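Local coordinates for protein TAF6 (Antonospora locustae, PDB 4ATG) that probably acts as a subunit of the general transcription factor TFIID, its HEAT-repeat C-terminal domain taking part in complex formation between Taf6 and Taf9, at residues T65-Y70 against P90-C95; M109-V114 against L154-I159; G138-P143 against T167-H172; R145-Q150 against I180-V185. One frame throughout, in Å; residues are numbered along the deposited sequence.

Contact 1: residues T65-Y70 against P90-C95; sequences TCIALY and PSLLTC
Y70 and S91 make the polar part of this contact through a single hydroxyl pair, Y70 OH and S91 OG, 2.7 Å apart. Either oxygen could be the donor. S91 OG lies in the plane of the tyrosine ring, at the edge that carries the hydroxyl; with OG anti to the backbone N (chi1 -175°), S91 directs its hydroxyl across to that edge. S50 of helix 42-55 joins them, with a hydrogen bond to Y70 OH and a weak one to S91 OG, so the buried hydroxyls satisfy one another in a small polar cluster.

The apolar part centres on L92. Its CD2 methyl meets the ring at the edge, 3.8 Å from Y70 CD2, the two side chains running past each other in opposite directions. The same methyl lies 4.1 Å from I67 CG2, and so sits in the angle formed by the aromatic edge and the branched aliphatic group. Further along, I67 CD1 reaches C95 CB at 4.2 Å. I113 of helix 104-121 packs on both I67 and L92.

Helix 85-97 is kinked at P90, whose N offers no bond to the preceding turn. The segment axes approach to 11.0 Å with a signed crossing angle of -149°. Such near-antiparallel packing of successive helices, 60-75 and 85-97, is characteristic of a HEAT-repeat alpha-solenoid.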
loop_
_atom_site.group_PDB
_atom_site.type_symbol
_atom_site.label_atom_id
_atom_site.label_comp_id
_atom_site.label_asym_id
_atom_site.label_seq_id
_atom_site.Cartn_x
_atom_site.Cartn_y
_atom_site.Cartn_z
ATOM N N THR A 65 -11.052 -1.214 -1.374
ATOM C CA THR A 65 -11.324 -0.893 -2.791
ATOM C C THR A 65 -10.185 -0.063 -3.374
ATOM O O THR A 65 -9.763 -0.349 -4.482
ATOM C CB THR A 65 -12.684 -0.172 -2.935
ATOM O OG1 THR A 65 -13.685 -1.057 -2.440
ATOM C CG2 THR A 65 -13.037 0.158 -4.387
ATOM N N CYS A 66 -9.671 0.933 -2.626
ATOM C CA CYS A 66 -8.559 1.795 -3.087
ATOM C C CYS A 66 -7.309 0.991 -3.358
ATOM O O CYS A 66 -6.681 1.162 -4.398
ATOM C CB CYS A 66 -8.298 2.903 -2.081
ATOM S SG CYS A 66 -9.621 4.137 -2.013
ATOM N N ILE A 67 -6.979 0.075 -2.443
ATOM C CA ILE A 67 -5.806 -0.801 -2.581
ATOM C C ILE A 67 -5.973 -1.683 -3.814
ATOM O O ILE A 67 -5.025 -1.858 -4.579
ATOM C CB ILE A 67 -5.634 -1.615 -1.261
ATOM C CG1 ILE A 67 -5.251 -0.669 -0.092
ATOM C CG2 ILE A 67 -4.570 -2.733 -1.435
ATOM C CD1 ILE A 67 -5.589 -1.288 1.368
ATOM N N ALA A 68 -7.183 -2.240 -4.011
ATOM C CA ALA A 68 -7.491 -3.114 -5.162
ATOM C C ALA A 68 -7.414 -2.343 -6.463
ATOM O O ALA A 68 -6.943 -2.907 -7.441
ATOM C CB ALA A 68 -8.870 -3.749 -4.994
ATOM N N LEU A 69 -7.836 -1.042 -6.477
ATOM C CA LEU A 69 -7.736 -0.214 -7.693
ATOM C C LEU A 69 -6.270 0.024 -8.038
ATOM O O LEU A 69 -5.895 0.007 -9.219
ATOM C CB LEU A 69 -8.477 1.111 -7.517
ATOM C CG LEU A 69 -10.028 1.001 -7.465
ATOM C CD1 LEU A 69 -10.624 2.355 -7.075
ATOM C CD2 LEU A 69 -10.579 0.619 -8.817
ATOM N N TYR A 70 -5.426 0.272 -7.029
ATOM C CA TYR A 70 -3.986 0.437 -7.329
ATOM C C TYR A 70 -3.434 -0.839 -7.976
ATOM O O TYR A 70 -2.696 -0.766 -8.960
ATOM C CB TYR A 70 -3.179 0.688 -6.063
ATOM C CG TYR A 70 -3.238 2.100 -5.512
ATOM C CD1 TYR A 70 -3.399 3.201 -6.359
ATOM C CD2 TYR A 70 -3.052 2.341 -4.156
ATOM C CE1 TYR A 70 -3.391 4.507 -5.856
ATOM C CE2 TYR A 70 -3.025 3.638 -3.646
ATOM C CZ TYR A 70 -3.213 4.714 -4.496
ATOM O OH TYR A 70 -3.218 5.977 -3.965
ATOM N N PRO A 90 4.011 5.326 -1.433
ATOM C CA PRO A 90 3.736 5.997 -0.150
ATOM C C PRO A 90 2.257 5.955 0.249
ATOM O O PRO A 90 1.973 5.849 1.430
ATOM C CB PRO A 90 4.285 7.417 -0.339
ATOM C CG PRO A 90 4.349 7.628 -1.771
ATOM C CD PRO A 90 4.565 6.283 -2.417
ATOM N N SER A 91 1.332 5.912 -0.728
ATOM C CA SER A 91 -0.107 5.824 -0.450
ATOM C C SER A 91 -0.433 4.423 0.124
ATOM O O SER A 91 -1.149 4.309 1.110
ATOM C CB SER A 91 -0.906 6.074 -1.718
ATOM O OG SER A 91 -2.284 6.095 -1.409
ATOM N N LEU A 92 0.125 3.368 -0.475
ATOM C CA LEU A 92 -0.013 2.027 0.078
ATOM C C LEU A 92 0.631 1.951 1.455
ATOM O O LEU A 92 0.055 1.346 2.349
ATOM C CB LEU A 92 0.652 1.018 -0.827
ATOM C CG LEU A 92 -0.080 0.652 -2.118
ATOM C CD1 LEU A 92 0.890 -0.168 -3.021
ATOM C CD2 LEU A 92 -1.367 -0.123 -1.811
ATOM N N LEU A 93 1.805 2.557 1.639
ATOM C CA LEU A 93 2.462 2.541 2.954
ATOM C C LEU A 93 1.656 3.255 4.028
ATOM O O LEU A 93 1.679 2.817 5.180
ATOM C CB LEU A 93 3.895 3.081 2.880
ATOM C CG LEU A 93 4.887 2.186 2.131
ATOM C CD1 LEU A 93 6.159 2.926 1.879
ATOM C CD2 LEU A 93 5.196 0.896 2.921
ATOM N N THR A 94 0.884 4.310 3.652
ATOM C CA THR A 94 -0.019 5.004 4.600
ATOM C C THR A 94 -1.073 3.991 5.114
ATOM O O THR A 94 -1.428 4.021 6.286
ATOM C CB THR A 94 -0.671 6.192 3.913
ATOM O OG1 THR A 94 0.351 7.140 3.592
ATOM C CG2 THR A 94 -1.745 6.860 4.766
ATOM N N CYS A 95 -1.554 3.093 4.240
ATOM C CA CYS A 95 -2.528 2.061 4.653
ATOM C C CYS A 95 -1.904 1.009 5.542
ATOM O O CYS A 95 -2.614 0.397 6.339
ATOM C CB CYS A 95 -3.203 1.428 3.446
ATOM S SG CYS A 95 -4.216 2.579 2.501
#

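Contact 2: residues M109-V114 against L154-I159; sequences MSADIV and LYCLSI
Y155, whose ring borders A111, has its carbonyl oxygen held by two donors: S158 OG reaches Y155 O at 2.7 Å, tilted 21° from the carbonyl plane, and the backbone N of I159 adds a weak bond. Across the contact the packing is mostly apolar, with the D112 carboxylate at its rim. A111 CB lies in the plane of the tyrosine ring at its edge, 3.9 Å from Y155 CD2, and touches C156 CB at 3.7 Å. V114 CG1 meets C156 SG at 3.8 Å. I159 has CG1 between its backbone N and carbonyl carbon (chi1 68°), a rotation that swings CD1 to 3.5 Å from D112 OD1 and leaves CG2 over one face of the Y155 ring. An alanine in place of Y155 is likely to leave A111 CB without its aromatic edge and I159 CG2 without the face it rests on. The small A111 permits a close approach, its CA 4.9 Å from that of C156 and the segment axes 9.2 Å apart at a crossing angle of -37°, joining non-successive helices 104-121 and 147-160 of the HEAT-repeat alpha-solenoid. L92 of helix 85-97 packs on V114, as does V132 of helix 128-140, whose L136 meets C156.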
loop_
_atom_site.group_PDB
_atom_site.type_symbol
_atom_site.label_atom_id
_atom_site.label_comp_id
_atom_site.label_asym_id
_atom_site.label_seq_id
_atom_site.Cartn_x
_atom_site.Cartn_y
_atom_site.Cartn_z
ATOM N N MET A 109 -3.484 -6.223 3.663
ATOM C CA MET A 109 -3.829 -6.197 2.235
ATOM C C MET A 109 -2.917 -5.217 1.503
ATOM O O MET A 109 -2.386 -5.546 0.448
ATOM C CB MET A 109 -5.291 -5.781 2.034
ATOM C CG MET A 109 -5.699 -5.768 0.589
ATOM S SD MET A 109 -7.315 -5.003 0.388
ATOM C CE MET A 109 -7.547 -5.198 -1.339
ATOM N N SER A 110 -2.744 -4.010 2.075
ATOM C CA SER A 110 -1.861 -3.003 1.470
ATOM C C SER A 110 -0.421 -3.505 1.472
ATOM O O SER A 110 0.277 -3.319 0.487
ATOM C CB SER A 110 -1.938 -1.678 2.210
ATOM O OG SER A 110 -1.092 -0.744 1.552
ATOM N N ALA A 111 0.021 -4.171 2.585
ATOM C CA ALA A 111 1.387 -4.710 2.706
ATOM C C ALA A 111 1.665 -5.737 1.596
ATOM O O ALA A 111 2.777 -5.776 1.064
ATOM C CB ALA A 111 1.585 -5.361 4.080
ATOM N N ASP A 112 0.639 -6.539 1.219
ATOM C CA ASP A 112 0.734 -7.522 0.144
ATOM C C ASP A 112 1.031 -6.846 -1.197
ATOM O O ASP A 112 1.793 -7.386 -2.011
ATOM C CB ASP A 112 -0.554 -8.319 0.046
ATOM C CG ASP A 112 -0.811 -9.211 1.251
ATOM O OD1 ASP A 112 0.169 -9.550 1.964
ATOM O OD2 ASP A 112 -1.986 -9.580 1.473
ATOM N N ILE A 113 0.439 -5.661 -1.423
ATOM C CA ILE A 113 0.678 -4.922 -2.678
ATOM C C ILE A 113 2.042 -4.294 -2.647
ATOM O O ILE A 113 2.743 -4.310 -3.667
ATOM C CB ILE A 113 -0.475 -3.927 -3.031
ATOM C CG1 ILE A 113 -1.865 -4.662 -2.952
ATOM C CG2 ILE A 113 -0.254 -3.324 -4.463
ATOM C CD1 ILE A 113 -2.009 -5.941 -3.804
ATOM N N VAL A 114 2.454 -3.769 -1.489
ATOM C CA VAL A 114 3.828 -3.241 -1.352
ATOM C C VAL A 114 4.826 -4.356 -1.686
ATOM O O VAL A 114 5.838 -4.095 -2.345
ATOM C CB VAL A 114 4.109 -2.669 0.056
ATOM C CG1 VAL A 114 5.605 -2.358 0.264
ATOM C CG2 VAL A 114 3.266 -1.428 0.317
ATOM N N LEU A 154 5.944 -4.091 10.802
ATOM C CA LEU A 154 6.621 -5.382 10.955
ATOM C C LEU A 154 6.036 -6.456 10.028
ATOM O O LEU A 154 6.800 -7.209 9.422
ATOM C CB LEU A 154 6.574 -5.873 12.419
ATOM C CG LEU A 154 7.343 -7.192 12.684
ATOM C CD1 LEU A 154 8.825 -7.100 12.248
ATOM C CD2 LEU A 154 7.226 -7.608 14.133
ATOM N N TYR A 155 4.699 -6.528 9.913
ATOM C CA TYR A 155 4.051 -7.499 9.021
ATOM C C TYR A 155 4.573 -7.321 7.610
ATOM O O TYR A 155 4.946 -8.304 6.981
ATOM C CB TYR A 155 2.521 -7.352 9.025
ATOM C CG TYR A 155 1.869 -8.385 8.137
ATOM C CD1 TYR A 155 1.678 -9.690 8.582
ATOM C CD2 TYR A 155 1.519 -8.083 6.824
ATOM C CE1 TYR A 155 1.139 -10.666 7.750
ATOM C CE2 TYR A 155 0.976 -9.057 5.977
ATOM C CZ TYR A 155 0.786 -10.345 6.451
ATOM O OH TYR A 155 0.240 -11.316 5.652
ATOM N N CYS A 156 4.627 -6.067 7.122
ATOM C CA CYS A 156 5.117 -5.791 5.769
ATOM C C CYS A 156 6.569 -6.232 5.599
ATOM O O CYS A 156 6.853 -6.961 4.652
ATOM C CB CYS A 156 4.928 -4.329 5.389
ATOM S SG CYS A 156 5.208 -3.996 3.634
ATOM N N LEU A 157 7.463 -5.866 6.555
ATOM C CA LEU A 157 8.855 -6.302 6.516
ATOM C C LEU A 157 8.960 -7.821 6.456
ATOM O O LEU A 157 9.752 -8.367 5.668
ATOM C CB LEU A 157 9.597 -5.823 7.775
ATOM C CG LEU A 157 10.008 -4.331 7.791
ATOM C CD1 LEU A 157 10.517 -3.927 9.166
ATOM C CD2 LEU A 157 11.111 -4.047 6.750
ATOM N N SER A 158 8.139 -8.510 7.277
ATOM C CA SER A 158 8.164 -9.968 7.416
ATOM C C SER A 158 7.874 -10.734 6.121
ATOM O O SER A 158 8.327 -11.875 5.968
ATOM C CB SER A 158 7.203 -10.404 8.518
ATOM O OG SER A 158 5.867 -10.560 8.063
ATOM N N ILE A 159 7.093 -10.129 5.203
ATOM C CA ILE A 159 6.732 -10.836 3.965
ATOM C C ILE A 159 7.625 -10.463 2.751
ATOM O O ILE A 159 7.501 -11.100 1.703
ATOM C CB ILE A 159 5.216 -10.665 3.642
ATOM C CG1 ILE A 159 4.896 -9.200 3.259
ATOM C CG2 ILE A 159 4.322 -11.196 4.814
ATOM C CD1 ILE A 159 3.519 -8.973 2.558
#

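Contact 3: residues G138-P143 against T167-H172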
loop_
_atom_site.group_PDB
_atom_site.type_symbol
_atom_site.label_atom_id
_atom_site.label_comp_id
_atom_site.label_asym_id
_atom_site.label_seq_id
_atom_site.Cartn_x
_atom_site.Cartn_y
_atom_site.Cartn_z
ATOM N N GLY A 138 11.628 2.277 10.327
ATOM C CA GLY A 138 11.435 3.511 11.089
ATOM C C GLY A 138 10.207 3.495 11.979
ATOM O O GLY A 138 10.302 3.839 13.159
ATOM N N VAL A 139 9.060 3.057 11.422
ATOM C CA VAL A 139 7.757 2.966 12.085
ATOM C C VAL A 139 7.775 1.860 13.131
ATOM O O VAL A 139 7.371 2.098 14.272
ATOM C CB VAL A 139 6.598 2.814 11.062
ATOM C CG1 VAL A 139 5.257 2.542 11.761
ATOM C CG2 VAL A 139 6.495 4.051 10.159
ATOM N N TRP A 140 8.280 0.659 12.757
ATOM C CA TRP A 140 8.379 -0.480 13.682
ATOM C C TRP A 140 9.189 -0.104 14.938
ATOM O O TRP A 140 8.742 -0.354 16.068
ATOM C CB TRP A 140 8.995 -1.698 12.957
ATOM C CG TRP A 140 9.296 -2.866 13.857
ATOM C CD1 TRP A 140 8.547 -3.304 14.914
ATOM C CD2 TRP A 140 10.436 -3.734 13.784
ATOM N NE1 TRP A 140 9.153 -4.387 15.507
ATOM C CE2 TRP A 140 10.324 -4.665 14.845
ATOM C CE3 TRP A 140 11.559 -3.811 12.932
ATOM C CZ2 TRP A 140 11.285 -5.660 15.078
ATOM C CZ3 TRP A 140 12.518 -4.789 13.176
ATOM C CH2 TRP A 140 12.368 -5.708 14.226
ATOM N N MET A 141 10.350 0.542 14.737
ATOM C CA MET A 141 11.269 0.907 15.811
ATOM C C MET A 141 11.004 2.244 16.524
ATOM O O MET A 141 11.778 2.617 17.395
ATOM C CB MET A 141 12.724 0.800 15.329
ATOM C CG MET A 141 13.142 -0.610 14.904
ATOM S SD MET A 141 12.898 -1.891 16.162
ATOM C CE MET A 141 14.138 -1.391 17.391
ATOM N N ASP A 142 9.914 2.939 16.188
ATOM C CA ASP A 142 9.576 4.230 16.795
ATOM C C ASP A 142 8.747 4.042 18.068
ATOM O O ASP A 142 7.580 3.656 17.955
ATOM C CB ASP A 142 8.837 5.124 15.780
ATOM C CG ASP A 142 8.524 6.539 16.249
ATOM O OD1 ASP A 142 8.695 6.817 17.462
ATOM O OD2 ASP A 142 8.105 7.368 15.401
ATOM N N PRO A 143 9.282 4.394 19.276
ATOM C CA PRO A 143 8.489 4.213 20.514
ATOM C C PRO A 143 7.218 5.056 20.610
ATOM O O PRO A 143 6.343 4.715 21.402
ATOM C CB PRO A 143 9.482 4.527 21.640
ATOM C CG PRO A 143 10.841 4.489 21.007
ATOM C CD PRO A 143 10.635 4.904 19.582
ATOM N N THR A 167 18.236 -9.617 7.782
ATOM C CA THR A 167 18.976 -8.393 8.029
ATOM C C THR A 167 18.176 -7.544 9.016
ATOM O O THR A 167 18.394 -7.686 10.216
ATOM C CB THR A 167 19.493 -7.734 6.742
ATOM O OG1 THR A 167 18.404 -7.477 5.854
ATOM C CG2 THR A 167 20.547 -8.578 6.041
ATOM N N VAL A 168 17.156 -6.834 8.536
ATOM C CA VAL A 168 16.274 -5.907 9.264
ATOM C C VAL A 168 15.613 -6.451 10.551
ATOM O O VAL A 168 15.797 -5.875 11.621
ATOM C CB VAL A 168 15.247 -5.199 8.319
ATOM C CG1 VAL A 168 14.513 -4.071 9.034
ATOM C CG2 VAL A 168 15.915 -4.672 7.044
ATOM N N ILE A 169 14.818 -7.504 10.451
ATOM C CA ILE A 169 14.084 -8.021 11.611
ATOM C C ILE A 169 14.971 -8.642 12.687
ATOM O O ILE A 169 14.927 -8.202 13.850
ATOM C CB ILE A 169 12.903 -8.921 11.158
ATOM C CG1 ILE A 169 11.974 -8.116 10.208
ATOM C CG2 ILE A 169 12.140 -9.454 12.368
ATOM C CD1 ILE A 169 10.884 -8.943 9.606
ATOM N N ARG A 170 15.789 -9.641 12.297
ATOM C CA ARG A 170 16.722 -10.334 13.197
ATOM C C ARG A 170 17.672 -9.362 13.933
ATOM O O ARG A 170 17.862 -9.501 15.142
ATOM C CB ARG A 170 17.503 -11.419 12.431
ATOM C CG ARG A 170 18.057 -12.527 13.322
ATOM C CD ARG A 170 18.544 -13.751 12.546
ATOM N NE ARG A 170 17.475 -14.436 11.805
ATOM C CZ ARG A 170 16.591 -15.268 12.349
ATOM N NH1 ARG A 170 16.616 -15.517 13.653
ATOM N NH2 ARG A 170 15.664 -15.844 11.597
ATOM N N GLU A 171 18.207 -8.359 13.220
ATOM C CA GLU A 171 19.121 -7.347 13.769
ATOM C C GLU A 171 18.505 -6.450 14.843
ATOM O O GLU A 171 19.222 -6.012 15.734
ATOM C CB GLU A 171 19.669 -6.458 12.638
ATOM C CG GLU A 171 21.032 -6.886 12.122
ATOM C CD GLU A 171 22.192 -6.287 12.891
ATOM O OE1 GLU A 171 22.525 -5.106 12.640
ATOM O OE2 GLU A 171 22.764 -6.996 13.752
ATOM N N HIS A 172 17.198 -6.138 14.741
ATOM C CA HIS A 172 16.538 -5.206 15.659
ATOM C C HIS A 172 15.550 -5.819 16.649
ATOM O O HIS A 172 15.002 -5.087 17.477
ATOM C CB HIS A 172 15.844 -4.099 14.853
ATOM C CG HIS A 172 16.774 -3.227 14.067
ATOM N ND1 HIS A 172 16.936 -3.393 12.700
ATOM C CD2 HIS A 172 17.540 -2.187 14.475
ATOM C CE1 HIS A 172 17.788 -2.451 12.321
ATOM N NE2 HIS A 172 18.173 -1.697 13.351
#
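W140 and M141, where helix 128-140 of the HEAT-repeat domain gives way to a turn, pack on helix 162-179 with their backbones well apart, the closest CA atoms, those of M141 and H172, being 8.1 Å from each other. Side chains bridge that separation. The indole of W140 points the edge of its six-membered ring at the helix: CH2 lies 3.6 Å from I169 O and CZ3 lies 3.8 Å from V168 O, both oxygens being in the ring plane. CH2 also touches I169 CG2 at 4.2 Å, and H172 CB approaches CZ3 obliquely at 3.8 Å.

M141 is bent at two successive bonds (chi2 -55°, chi3 -68°), which folds its chain back over the neighbouring indole and sets SD above the centre of one face, 3.8 Å from the plane. From there SD reaches H172 CB at 3.9 Å, and the CE methyl meets H172 O. The sulfur therefore fills the angle between the tryptophan face and the histidine.

H172 is held from its own segment. Its ND1 donates to V168 O over 2.9 Å with an N-H...O angle of 157°, in the carbonyl plane and on a lone pair, which fixes the rotation of the imidazole. Y176 stacks with W140, and L154 of helix 147-160 packs against the same indole.

The chemistry implies a junction made by shape, dispersion and weak electrostatics: the slightly positive C-H edge of the indole faces carbonyl oxygens, a polarisable sulfur covers its ring, and the hydrogen bond of H172 ND1 is spent inside segment 167-172, orienting the imidazole.

Contact 4: residues R145-Q150 against I180-V185; sequences RSEDSQ and IGKKKV
E147 and K184 join the N-terminal ends of two helices, 147-160 and 183-194, in this HEAT-repeat fold. E147 OE2 accepts from K184 N at 3.2 Å with an N-H...O angle of 165°, the amide approaching OE2 from above the carboxylate plane; K184 N is a first-turn amide, K182 being the N-cap. The extended chain of E147, with CG anti to its backbone N (chi1 -179°), carries the carboxylate across. Replacing E147 by an alanine is likely to leave K184 N without this acceptor and open a gap beside K182 CB and K184 CB.

K184 NZ forms a salt bridge with D148 OD1 at 2.9 Å, while D104 supplies a second carboxylate and Y151 a cation-pi partner, so the ammonium is probably well balanced. S146 caps helix 147-160, its OG taking S149 N at 3.2 Å.

The buried amide of Q150 is satisfied at both ends from outside the two segments: Y176 OH bonds to OE1 and D142 O accepts from NE2. The same Y176 hydroxyl bonds to K182 N. I180 CG2 packs against the amide, 3.5 Å from Q150 NE2. Nearer the backbone, V185 CG2 lies 3.5 Å from E147 O and 3.8 Å from Q150 CB.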
loop_
_atom_site.group_PDB
_atom_site.type_symbol
_atom_site.label_atom_id
_atom_site.label_comp_id
_atom_site.label_asym_id
_atom_site.label_seq_id
_atom_site.Cartn_x
_atom_site.Cartn_y
_atom_site.Cartn_z
ATOM N N ARG A 145 5.130 5.534 17.951
ATOM C CA ARG A 145 4.141 4.931 17.066
ATOM C C ARG A 145 3.245 4.003 17.867
ATOM O O ARG A 145 3.698 3.436 18.866
ATOM C CB ARG A 145 4.831 4.141 15.937
ATOM C CG ARG A 145 5.295 5.012 14.788
ATOM C CD ARG A 145 4.113 5.457 13.969
ATOM N NE ARG A 145 4.488 6.434 12.958
ATOM C CZ ARG A 145 3.685 6.821 11.978
ATOM N NH1 ARG A 145 2.456 6.323 11.881
ATOM N NH2 ARG A 145 4.097 7.709 11.090
ATOM N N SER A 146 1.982 3.850 17.428
ATOM C CA SER A 146 1.010 2.973 18.085
ATOM C C SER A 146 1.335 1.505 17.820
ATOM O O SER A 146 2.088 1.188 16.886
ATOM C CB SER A 146 -0.409 3.273 17.598
ATOM O OG SER A 146 -0.663 2.725 16.309
ATOM N N GLU A 147 0.738 0.610 18.632
ATOM C CA GLU A 147 0.883 -0.837 18.491
ATOM C C GLU A 147 0.462 -1.304 17.089
ATOM O O GLU A 147 1.156 -2.124 16.487
ATOM C CB GLU A 147 0.025 -1.535 19.552
ATOM C CG GLU A 147 0.117 -3.052 19.527
ATOM C CD GLU A 147 -0.559 -3.711 20.707
ATOM O OE1 GLU A 147 -1.782 -3.511 20.885
ATOM O OE2 GLU A 147 0.134 -4.448 21.444
ATOM N N ASP A 148 -0.681 -0.796 16.582
ATOM C CA ASP A 148 -1.210 -1.185 15.275
ATOM C C ASP A 148 -0.316 -0.714 14.128
ATOM O O ASP A 148 -0.138 -1.460 13.156
ATOM C CB ASP A 148 -2.663 -0.696 15.107
ATOM C CG ASP A 148 -3.694 -1.444 15.940
ATOM O OD1 ASP A 148 -3.325 -2.461 16.588
ATOM O OD2 ASP A 148 -4.877 -1.042 15.916
ATOM N N SER A 149 0.287 0.495 14.263
ATOM C CA SER A 149 1.207 1.030 13.244
ATOM C C SER A 149 2.474 0.181 13.163
ATOM O O SER A 149 2.896 -0.191 12.071
ATOM C CB SER A 149 1.572 2.481 13.545
ATOM O OG SER A 149 0.488 3.336 13.232
ATOM N N GLN A 150 3.077 -0.136 14.328
ATOM C CA GLN A 150 4.290 -0.947 14.412
ATOM C C GLN A 150 4.032 -2.359 13.896
ATOM O O GLN A 150 4.912 -2.943 13.267
ATOM C CB GLN A 150 4.781 -1.018 15.865
ATOM C CG GLN A 150 5.297 0.327 16.407
ATOM C CD GLN A 150 5.572 0.236 17.888
ATOM O OE1 GLN A 150 5.207 -0.735 18.557
ATOM N NE2 GLN A 150 6.223 1.250 18.437
ATOM N N ILE A 180 10.367 -1.345 23.530
ATOM C CA ILE A 180 8.978 -1.030 23.190
ATOM C C ILE A 180 8.086 -2.158 23.695
ATOM O O ILE A 180 7.275 -1.932 24.593
ATOM C CB ILE A 180 8.802 -0.659 21.683
ATOM C CG1 ILE A 180 9.726 0.528 21.293
ATOM C CG2 ILE A 180 7.343 -0.329 21.369
ATOM C CD1 ILE A 180 9.999 0.720 19.736
ATOM N N GLY A 181 8.283 -3.353 23.144
ATOM C CA GLY A 181 7.620 -4.580 23.576
ATOM C C GLY A 181 6.107 -4.607 23.583
ATOM O O GLY A 181 5.519 -5.147 24.521
ATOM N N LYS A 182 5.455 -4.050 22.553
ATOM C CA LYS A 182 3.989 -4.118 22.467
ATOM C C LYS A 182 3.631 -5.561 22.113
ATOM O O LYS A 182 4.206 -6.124 21.178
ATOM C CB LYS A 182 3.410 -3.093 21.476
ATOM C CG LYS A 182 3.487 -1.633 21.962
ATOM C CD LYS A 182 2.517 -1.331 23.116
ATOM C CE LYS A 182 2.743 0.039 23.700
ATOM N NZ LYS A 182 2.035 0.211 24.996
ATOM N N LYS A 183 2.782 -6.192 22.948
ATOM C CA LYS A 183 2.398 -7.608 22.869
ATOM C C LYS A 183 1.990 -8.121 21.490
ATOM O O LYS A 183 2.453 -9.185 21.077
ATOM C CB LYS A 183 1.344 -7.965 23.935
ATOM C CG LYS A 183 1.805 -7.766 25.390
ATOM C CD LYS A 183 2.720 -8.887 25.898
ATOM C CE LYS A 183 3.290 -8.567 27.259
ATOM N NZ LYS A 183 4.300 -9.573 27.684
ATOM N N LYS A 184 1.153 -7.363 20.766
ATOM C CA LYS A 184 0.703 -7.758 19.429
ATOM C C LYS A 184 1.887 -7.793 18.450
ATOM O O LYS A 184 1.903 -8.618 17.529
ATOM C CB LYS A 184 -0.381 -6.795 18.934
ATOM C CG LYS A 184 -1.180 -7.285 17.742
ATOM C CD LYS A 184 -1.763 -6.098 17.000
ATOM C CE LYS A 184 -3.096 -6.436 16.412
ATOM N NZ LYS A 184 -3.766 -5.230 15.877
ATOM N N VAL A 185 2.869 -6.891 18.657
ATOM C CA VAL A 185 4.068 -6.799 17.813
ATOM C C VAL A 185 5.031 -7.937 18.189
ATOM O O VAL A 185 5.501 -8.641 17.304
ATOM C CB VAL A 185 4.736 -5.393 17.869
ATOM C CG1 VAL A 185 5.964 -5.316 16.958
ATOM C CG2 VAL A 185 3.734 -4.297 17.501
#

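Overall arrangement
From the N terminus, contact 1 comes first, with 19 residues, about half of them helical, between its segments on helices 60-75 and 85-97, and it closes before any other contact opens. Contact 2 then opens on helix 104-121, which packs directly on contact 1 through S110 and I113. Before it closes on helix 147-160, contacts 3 and 4 have both opened; they close in the order 2, 3, 4, so these three cross one another and none nests. Contacts 3 and 4 meet where M141 O packs on I180 CD1, and L154 touches W140, I169 and V185. Contacts 2 to 4 thus link the run of helices from 104-121 through 183-194, and contact 1 continues that packing toward the N terminus.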